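Local coordinates for protein tyrocidine synthase 2 (Brevibacillus parabrevis, PDB 6TA8) that belongs to the nonribosomal peptide synthetases, which are large modular enzymes, and is represented here by a domain of the condensation family, at residues Gln132-Ile137 against Leu405-Leu410; Ala288-Ala293 against Leu331-Ala336. All blocks are in the same frame, centred on the assembly; numbering follows the deposited sequence.

How the interactions relate
The condensation fold has two lobes, each built round a mixed sheet. Interaction 1 lies on the N-terminal lobe. There the end of helix 122-134 meets residues 405-410, part of a crossover that starts and ends in the other lobe. Interaction 1 also neighbours strand 155-163, whose end carries the start of the family's HHxxxDG motif: Ile137 touches His163. Interaction 2 lies at the edge of the other, C-terminal lobe and joins helix 277-293 to the loop that follows strand 325-332. The centres of the two contacts are 38 Å apart and their nearest atoms about 21 Å. Interaction 1 is polar in part and lies nearer the chain centre; interaction 2 is aliphatic packing.

Interaction 1 (Gln132-Ile137 against Leu405-Leu410); sequences QIQSSI and LGTGQL
Gln134 NE2 donates a hydrogen bond to the backbone carbonyl oxygen Thr407 O at 2.7 Å. This joins the end of helix 122-134 to the crossover of the condensation fold; Asp131 OD1 on the same helix accepts a second hydrogen bond, from Gln409 N. The crossover leaves the C-terminal sheet after strand 383-390, adds strand 401-402 to the N-terminal sheet and returns as strand 421-428. The Gln134 bond is short but bent, with an angle of 133° at the hydrogen. The donor lies out of the carbonyl plane, and the oxygen is likewise tilted from the amide plane of Gln134.

A bend at chi2 (-88°) turns the amide of Gln134 across the loop. Its CB lies 3.6 Å from Gln409 O, an oxygen that also accepts a hydrogen bond from His54 NE2. The CG lies 3.6 Å from Thr407 O. Gly408 faces this part of the glutamine without a side chain. The CB of Leu410 points away from the helix, but its CD2 methyl turns back. It sits obliquely above one face of the amide, 3.7 Å from Gln134 OE1 and 3.9 Å from Gln134 NE2. Gln134 OE1 is hydrogen-bonded outside the two segments.

Strand 56-63 lies beside both segments. Asn56 ND2 hydrogen-bonds to Gln134 O, the backbone of Asn56 hydrogen-bonds to that of Leu410, and Ala58 touches Gln134, Thr407 and Leu410. Ile137 touches His163, which opens the HHxxxDG sequence motif of the family. Within the loop, Thr407 OG1 makes a weak hydrogen bond to Gly408 O at 3.3 Å.

Interaction 2 (Ala288-Ala293 against Leu331-Ala336); sequences AVKDWA and LDMEKA
Lys290 and Met333 run past each other in opposite directions, with their aliphatic parts side by side. Lys290 leaves helix 277-293 with CG anti to the backbone N (chi1 177°); it is extended through chi3 and bends at chi4 (60°). Its CD lies 3.7 Å from Met333 CB. Nearer the helix, Lys290 CB lies 3.9 Å from Met333 CG. Met333 folds at chi2 and chi3; its CB and CG do the side-chain touching.

The Ala336 methyl meets the same lysine further out, with Ala336 CB 3.9 Å from both Lys290 CD and Lys290 CE. Lys290 thus lies along the loop that follows strand 325-332, an outermost strand of the C-terminal sheet. Met333 also touches Val298 on the adjacent strand, and its backbone hydrogen-bonds to that of Asn296. On another side of the helix, Trp292 packs on helix 445-466.

No hydrogen bond crosses between the segments. Lys290 NZ comes within 3.8 Å of Met333 O but is hydrogen-bonded to Asn296 OD1. The contact therefore rests on van der Waals packing of the lysine methylenes, while the ammonium group finds its polar partner just beyond the helix end.

Interaction 1 (Gln132-Ile137 against Leu405-Leu410)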
ATOM      1  N   GLN A 132      18.651   1.563  11.119  1.00 50.22           N
ATOM      2  CA  GLN A 132      18.511   1.891  12.534  1.00 48.47           C
ATOM      3  C   GLN A 132      17.374   2.877  12.763  1.00 33.91           C
ATOM      4  O   GLN A 132      16.663   2.794  13.772  1.00 36.78           O
ATOM      5  CB  GLN A 132      19.826   2.452  13.076  1.00 34.88           C
ATOM      6  CG  GLN A 132      21.023   1.549  12.844  1.00 42.78           C
ATOM      7  CD  GLN A 132      22.315   2.153  13.354  1.00 50.43           C
ATOM      8  OE1 GLN A 132      22.306   3.053  14.194  1.00 50.76           O
ATOM      9  NE2 GLN A 132      23.438   1.659  12.847  1.00 46.08           N
ATOM     10  N   ILE A 133      17.187   3.821  11.837  1.00 40.16           N
ATOM     11  CA  ILE A 133      16.084   4.767  11.955  1.00 45.37           C
ATOM     12  C   ILE A 133      14.756   4.083  11.651  1.00 44.30           C
ATOM     13  O   ILE A 133      13.716   4.448  12.216  1.00 46.33           O
ATOM     14  CB  ILE A 133      16.337   5.979  11.039  1.00 45.18           C
ATOM     15  CG1 ILE A 133      17.631   6.685  11.455  1.00 40.63           C
ATOM     16  CG2 ILE A 133      15.166   6.950  11.076  1.00 36.12           C
ATOM     17  CD1 ILE A 133      18.109   7.728  10.475  1.00 38.28           C
ATOM     18  N   GLN A 134      14.766   3.073  10.779  1.00 45.71           N
ATOM     19  CA  GLN A 134      13.538   2.353  10.458  1.00 40.28           C
ATOM     20  C   GLN A 134      13.013   1.565  11.652  1.00 47.80           C
ATOM     21  O   GLN A 134      11.801   1.346  11.761  1.00 46.83           O
ATOM     22  CB  GLN A 134      13.772   1.412   9.278  1.00 36.65           C
ATOM     23  CG  GLN A 134      14.065   2.107   7.965  1.00 38.71           C
ATOM     24  CD  GLN A 134      12.809   2.447   7.194  1.00 47.04           C
ATOM     25  OE1 GLN A 134      11.701   2.111   7.608  1.00 39.43           O
ATOM     26  NE2 GLN A 134      12.978   3.114   6.060  1.00 49.55           N
ATOM     27  N   SER A 135      13.898   1.133  12.548  1.00 34.18           N
ATOM     28  CA  SER A 135      13.533   0.252  13.649  1.00 34.42           C
ATOM     29  C   SER A 135      13.406   0.982  14.980  1.00 34.94           C
ATOM     30  O   SER A 135      13.305   0.329  16.023  1.00 36.63           O
ATOM     31  CB  SER A 135      14.555  -0.879  13.776  1.00 46.65           C
ATOM     32  OG  SER A 135      15.821  -0.381  14.177  1.00 44.84           O
ATOM     33  N   SER A 136      13.402   2.313  14.971  1.00 35.85           N
ATOM     34  CA  SER A 136      13.374   3.109  16.192  1.00 36.71           C
ATOM     35  C   SER A 136      12.102   3.945  16.282  1.00 34.82           C
ATOM     36  O   SER A 136      12.119   5.086  16.750  1.00 45.58           O
ATOM     37  CB  SER A 136      14.608   4.001  16.284  1.00 37.84           C
ATOM     38  OG  SER A 136      14.680   4.891  15.184  1.00 51.87           O
ATOM     39  N   ILE A 137      10.979   3.387  15.841  1.00 44.86           N
ATOM     40  CA  ILE A 137       9.695   4.074  15.907  1.00 34.25           C
ATOM     41  C   ILE A 137       8.993   3.684  17.201  1.00 36.23           C
ATOM     42  O   ILE A 137       8.805   2.495  17.484  1.00 36.45           O
ATOM     43  CB  ILE A 137       8.826   3.741  14.683  1.00 41.13           C
ATOM     44  CG1 ILE A 137       9.359   4.458  13.442  1.00 39.72           C
ATOM     45  CG2 ILE A 137       7.370   4.118  14.935  1.00 44.24           C
ATOM     46  CD1 ILE A 137       8.442   4.360  12.240  1.00 38.17           C
ATOM     47  N   LEU A 405      19.158   5.437  -3.881  1.00 68.89           N
ATOM     48  CA  LEU A 405      19.445   4.600  -2.729  1.00 68.78           C
ATOM     49  C   LEU A 405      18.173   3.949  -2.198  1.00 64.29           C
ATOM     50  O   LEU A 405      17.053   4.405  -2.446  1.00 66.54           O
ATOM     51  CB  LEU A 405      20.108   5.417  -1.621  1.00 60.38           C
ATOM     52  CG  LEU A 405      21.345   6.220  -2.019  1.00 61.73           C
ATOM     53  CD1 LEU A 405      21.948   6.899  -0.802  1.00 66.61           C
ATOM     54  CD2 LEU A 405      22.367   5.324  -2.702  1.00 66.66           C
ATOM     55  N   GLY A 406      18.362   2.862  -1.450  1.00 61.55           N
ATOM     56  CA  GLY A 406      17.250   2.185  -0.823  1.00 60.39           C
ATOM     57  C   GLY A 406      16.806   2.866   0.457  1.00 58.56           C
ATOM     58  O   GLY A 406      17.457   3.769   0.981  1.00 64.59           O
ATOM     59  N   THR A 407      15.662   2.414   0.964  1.00 55.93           N
ATOM     60  CA  THR A 407      15.083   2.960   2.182  1.00 54.42           C
ATOM     61  C   THR A 407      15.454   2.169   3.429  1.00 59.43           C
ATOM     62  O   THR A 407      15.128   2.607   4.539  1.00 58.81           O
ATOM     63  CB  THR A 407      13.554   3.010   2.065  1.00 50.01           C
ATOM     64  OG1 THR A 407      13.030   1.677   2.097  1.00 48.12           O
ATOM     65  CG2 THR A 407      13.143   3.677   0.762  1.00 52.04           C
ATOM     66  N   GLY A 408      16.126   1.032   3.281  1.00 55.06           N
ATOM     67  CA  GLY A 408      16.379   0.144   4.393  1.00 48.49           C
ATOM     68  C   GLY A 408      15.242  -0.840   4.605  1.00 54.76           C
ATOM     69  O   GLY A 408      14.167  -0.748   4.006  1.00 56.52           O
ATOM     70  N   GLN A 409      15.494  -1.807   5.483  1.00 54.46           N
ATOM     71  CA  GLN A 409      14.507  -2.844   5.764  1.00 54.36           C
ATOM     72  C   GLN A 409      13.267  -2.232   6.406  1.00 54.94           C
ATOM     73  O   GLN A 409      13.343  -1.631   7.482  1.00 51.32           O
ATOM     74  CB  GLN A 409      15.120  -3.914   6.667  1.00 55.52           C
ATOM     75  CG  GLN A 409      14.158  -5.008   7.107  1.00 63.39           C
ATOM     76  CD  GLN A 409      13.619  -5.840   5.956  1.00 62.36           C
ATOM     77  OE1 GLN A 409      12.732  -5.405   5.220  1.00 61.28           O
ATOM     78  NE2 GLN A 409      14.148  -7.049   5.804  1.00 59.92           N
ATOM     79  N   LEU A 410      12.121  -2.388   5.737  1.00 51.54           N
ATOM     80  CA  LEU A 410      10.901  -1.714   6.169  1.00 51.74           C
ATOM     81  C   LEU A 410      10.207  -2.436   7.316  1.00 46.19           C
ATOM     82  O   LEU A 410       9.599  -1.783   8.172  1.00 43.53           O
ATOM     83  CB  LEU A 410       9.939  -1.565   4.988  1.00 51.37           C
ATOM     84  CG  LEU A 410      10.346  -0.558   3.912  1.00 48.95           C
ATOM     85  CD1 LEU A 410       9.490  -0.724   2.667  1.00 47.89           C
ATOM     86  CD2 LEU A 410      10.250   0.863   4.444  1.00 47.46           C
TER

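Interaction 2 (Ala288-Ala293 against Leu331-Ala336)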
ATOM      1  N   ALA A 288      -0.893 -16.669 -15.631  1.00 59.37           N
ATOM      2  CA  ALA A 288       0.454 -16.972 -15.162  1.00 52.47           C
ATOM      3  C   ALA A 288       0.433 -18.090 -14.127  1.00 51.49           C
ATOM      4  O   ALA A 288       1.212 -19.046 -14.217  1.00 58.96           O
ATOM      5  CB  ALA A 288       1.106 -15.715 -14.587  1.00 50.48           C
ATOM      6  N   VAL A 289      -0.461 -17.989 -13.139  1.00 55.29           N
ATOM      7  CA  VAL A 289      -0.586 -19.038 -12.132  1.00 52.54           C
ATOM      8  C   VAL A 289      -1.029 -20.349 -12.770  1.00 58.49           C
ATOM      9  O   VAL A 289      -0.657 -21.434 -12.305  1.00 60.34           O
ATOM     10  CB  VAL A 289      -1.558 -18.592 -11.019  1.00 54.69           C
ATOM     11  CG1 VAL A 289      -1.657 -19.650  -9.930  1.00 49.05           C
ATOM     12  CG2 VAL A 289      -1.117 -17.259 -10.432  1.00 46.19           C
ATOM     13  N   LYS A 290      -1.816 -20.276 -13.846  1.00 61.01           N
ATOM     14  CA  LYS A 290      -2.250 -21.489 -14.532  1.00 62.01           C
ATOM     15  C   LYS A 290      -1.073 -22.197 -15.193  1.00 56.45           C
ATOM     16  O   LYS A 290      -0.918 -23.416 -15.065  1.00 60.37           O
ATOM     17  CB  LYS A 290      -3.327 -21.152 -15.563  1.00 56.69           C
ATOM     18  CG  LYS A 290      -3.792 -22.343 -16.383  1.00 56.55           C
ATOM     19  CD  LYS A 290      -4.867 -21.944 -17.380  1.00 67.91           C
ATOM     20  CE  LYS A 290      -5.284 -23.124 -18.242  1.00 69.14           C
ATOM     21  NZ  LYS A 290      -5.820 -24.248 -17.426  1.00 67.14           N
ATOM     22  N   ASP A 291      -0.233 -21.449 -15.908  1.00 55.13           N
ATOM     23  CA  ASP A 291       0.941 -22.044 -16.537  1.00 63.14           C
ATOM     24  C   ASP A 291       2.029 -22.400 -15.535  1.00 60.35           C
ATOM     25  O   ASP A 291       2.964 -23.124 -15.895  1.00 71.74           O
ATOM     26  CB  ASP A 291       1.511 -21.096 -17.592  1.00 62.45           C
ATOM     27  CG  ASP A 291       0.808 -21.219 -18.926  1.00 66.21           C
ATOM     28  OD1 ASP A 291       0.754 -22.343 -19.467  1.00 74.58           O
ATOM     29  OD2 ASP A 291       0.308 -20.194 -19.432  1.00 72.22           O
ATOM     30  N   TRP A 292       1.930 -21.920 -14.297  1.00 57.58           N
ATOM     31  CA  TRP A 292       2.964 -22.113 -13.288  1.00 63.52           C
ATOM     32  C   TRP A 292       2.579 -23.154 -12.245  1.00 60.02           C
ATOM     33  O   TRP A 292       3.359 -24.069 -11.966  1.00 60.54           O
ATOM     34  CB  TRP A 292       3.277 -20.771 -12.612  1.00 55.85           C
ATOM     35  CG  TRP A 292       4.277 -20.853 -11.507  1.00 48.57           C
ATOM     36  CD1 TRP A 292       5.619 -21.061 -11.626  1.00 51.73           C
ATOM     37  CD2 TRP A 292       4.015 -20.714 -10.109  1.00 52.07           C
ATOM     38  NE1 TRP A 292       6.210 -21.065 -10.386  1.00 55.74           N
ATOM     39  CE2 TRP A 292       5.247 -20.854  -9.437  1.00 55.54           C
ATOM     40  CE3 TRP A 292       2.862 -20.488  -9.361  1.00 48.64           C
ATOM     41  CZ2 TRP A 292       5.353 -20.776  -8.056  1.00 46.44           C
ATOM     42  CZ3 TRP A 292       2.970 -20.405  -8.001  1.00 52.95           C
ATOM     43  CH2 TRP A 292       4.205 -20.551  -7.355  1.00 55.17           C
ATOM     44  N   ALA A 293       1.389 -23.037 -11.662  1.00 59.50           N
ATOM     45  CA  ALA A 293       0.922 -23.976 -10.653  1.00 58.31           C
ATOM     46  C   ALA A 293      -0.040 -25.017 -11.209  1.00 63.23           C
ATOM     47  O   ALA A 293      -0.452 -25.913 -10.466  1.00 63.58           O
ATOM     48  CB  ALA A 293       0.257 -23.221  -9.497  1.00 58.59           C
ATOM     49  N   LEU A 331     -10.341 -15.505  -9.486  1.00 50.80           N
ATOM     50  CA  LEU A 331     -10.024 -15.570 -10.904  1.00 51.47           C
ATOM     51  C   LEU A 331     -10.387 -16.940 -11.462  1.00 53.30           C
ATOM     52  O   LEU A 331     -10.276 -17.960 -10.777  1.00 49.25           O
ATOM     53  CB  LEU A 331      -8.540 -15.285 -11.139  1.00 61.58           C
ATOM     54  CG  LEU A 331      -8.013 -13.965 -10.574  1.00 53.00           C
ATOM     55  CD1 LEU A 331      -6.515 -13.841 -10.809  1.00 54.48           C
ATOM     56  CD2 LEU A 331      -8.756 -12.789 -11.186  1.00 50.37           C
ATOM     57  N   ASP A 332     -10.825 -16.953 -12.720  1.00 61.12           N
ATOM     58  CA  ASP A 332     -11.275 -18.170 -13.385  1.00 64.92           C
ATOM     59  C   ASP A 332     -10.412 -18.413 -14.614  1.00 64.70           C
ATOM     60  O   ASP A 332     -10.377 -17.581 -15.528  1.00 65.91           O
ATOM     61  CB  ASP A 332     -12.751 -18.069 -13.776  1.00 71.06           C
ATOM     62  CG  ASP A 332     -13.404 -19.428 -13.951  1.00 75.94           C
ATOM     63  OD1 ASP A 332     -12.755 -20.450 -13.643  1.00 74.89           O
ATOM     64  OD2 ASP A 332     -14.569 -19.476 -14.398  1.00 81.96           O
ATOM     65  N   MET A 333      -9.718 -19.551 -14.633  1.00 63.27           N
ATOM     66  CA  MET A 333      -8.895 -19.960 -15.764  1.00 70.61           C
ATOM     67  C   MET A 333      -9.517 -21.134 -16.516  1.00 72.91           C
ATOM     68  O   MET A 333      -8.804 -21.944 -17.111  1.00 76.37           O
ATOM     69  CB  MET A 333      -7.484 -20.317 -15.299  1.00 72.25           C
ATOM     70  CG  MET A 333      -6.634 -19.120 -14.905  1.00 66.76           C
ATOM     71  SD  MET A 333      -7.075 -18.435 -13.296  1.00 67.45           S
ATOM     72  CE  MET A 333      -6.296 -19.612 -12.195  1.00 60.80           C
ATOM     73  N   GLU A 334     -10.852 -21.223 -16.500  1.00 80.54           N
ATOM     74  CA  GLU A 334     -11.539 -22.380 -17.070  1.00 80.68           C
ATOM     75  C   GLU A 334     -11.189 -22.579 -18.539  1.00 83.78           C
ATOM     76  O   GLU A 334     -10.983 -23.714 -18.987  1.00 91.23           O
ATOM     77  CB  GLU A 334     -13.049 -22.224 -16.894  1.00 92.24           C
ATOM     78  CG  GLU A 334     -13.875 -23.337 -17.517  1.00 95.35           C
ATOM     79  CD  GLU A 334     -15.367 -23.093 -17.392  1.00104.58           C
ATOM     80  OE1 GLU A 334     -15.753 -22.009 -16.904  1.00106.06           O
ATOM     81  OE2 GLU A 334     -16.153 -23.982 -17.783  1.00107.82           O
ATOM     82  N   LYS A 335     -11.114 -21.493 -19.305  1.00 81.60           N
ATOM     83  CA  LYS A 335     -10.798 -21.567 -20.732  1.00 87.25           C
ATOM     84  C   LYS A 335      -9.858 -20.410 -21.064  1.00 85.25           C
ATOM     85  O   LYS A 335     -10.309 -19.289 -21.320  1.00 83.01           O
ATOM     86  CB  LYS A 335     -12.066 -21.524 -21.580  1.00 92.21           C
ATOM     87  CG  LYS A 335     -11.949 -22.243 -22.914  1.00 91.66           C
ATOM     88  CD  LYS A 335     -12.363 -23.704 -22.802  1.00 90.34           C
ATOM     89  CE  LYS A 335     -13.730 -23.947 -23.424  1.00 85.80           C
ATOM     90  NZ  LYS A 335     -14.132 -25.381 -23.357  1.00 84.86           N
ATOM     91  N   ALA A 336      -8.554 -20.692 -21.069  1.00 86.54           N
ATOM     92  CA  ALA A 336      -7.526 -19.679 -21.276  1.00 79.66           C
ATOM     93  C   ALA A 336      -7.160 -19.473 -22.739  1.00 80.78           C
ATOM     94  O   ALA A 336      -6.374 -18.568 -23.042  1.00 81.39           O
ATOM     95  CB  ALA A 336      -6.261 -20.046 -20.492  1.00 82.76           C
TER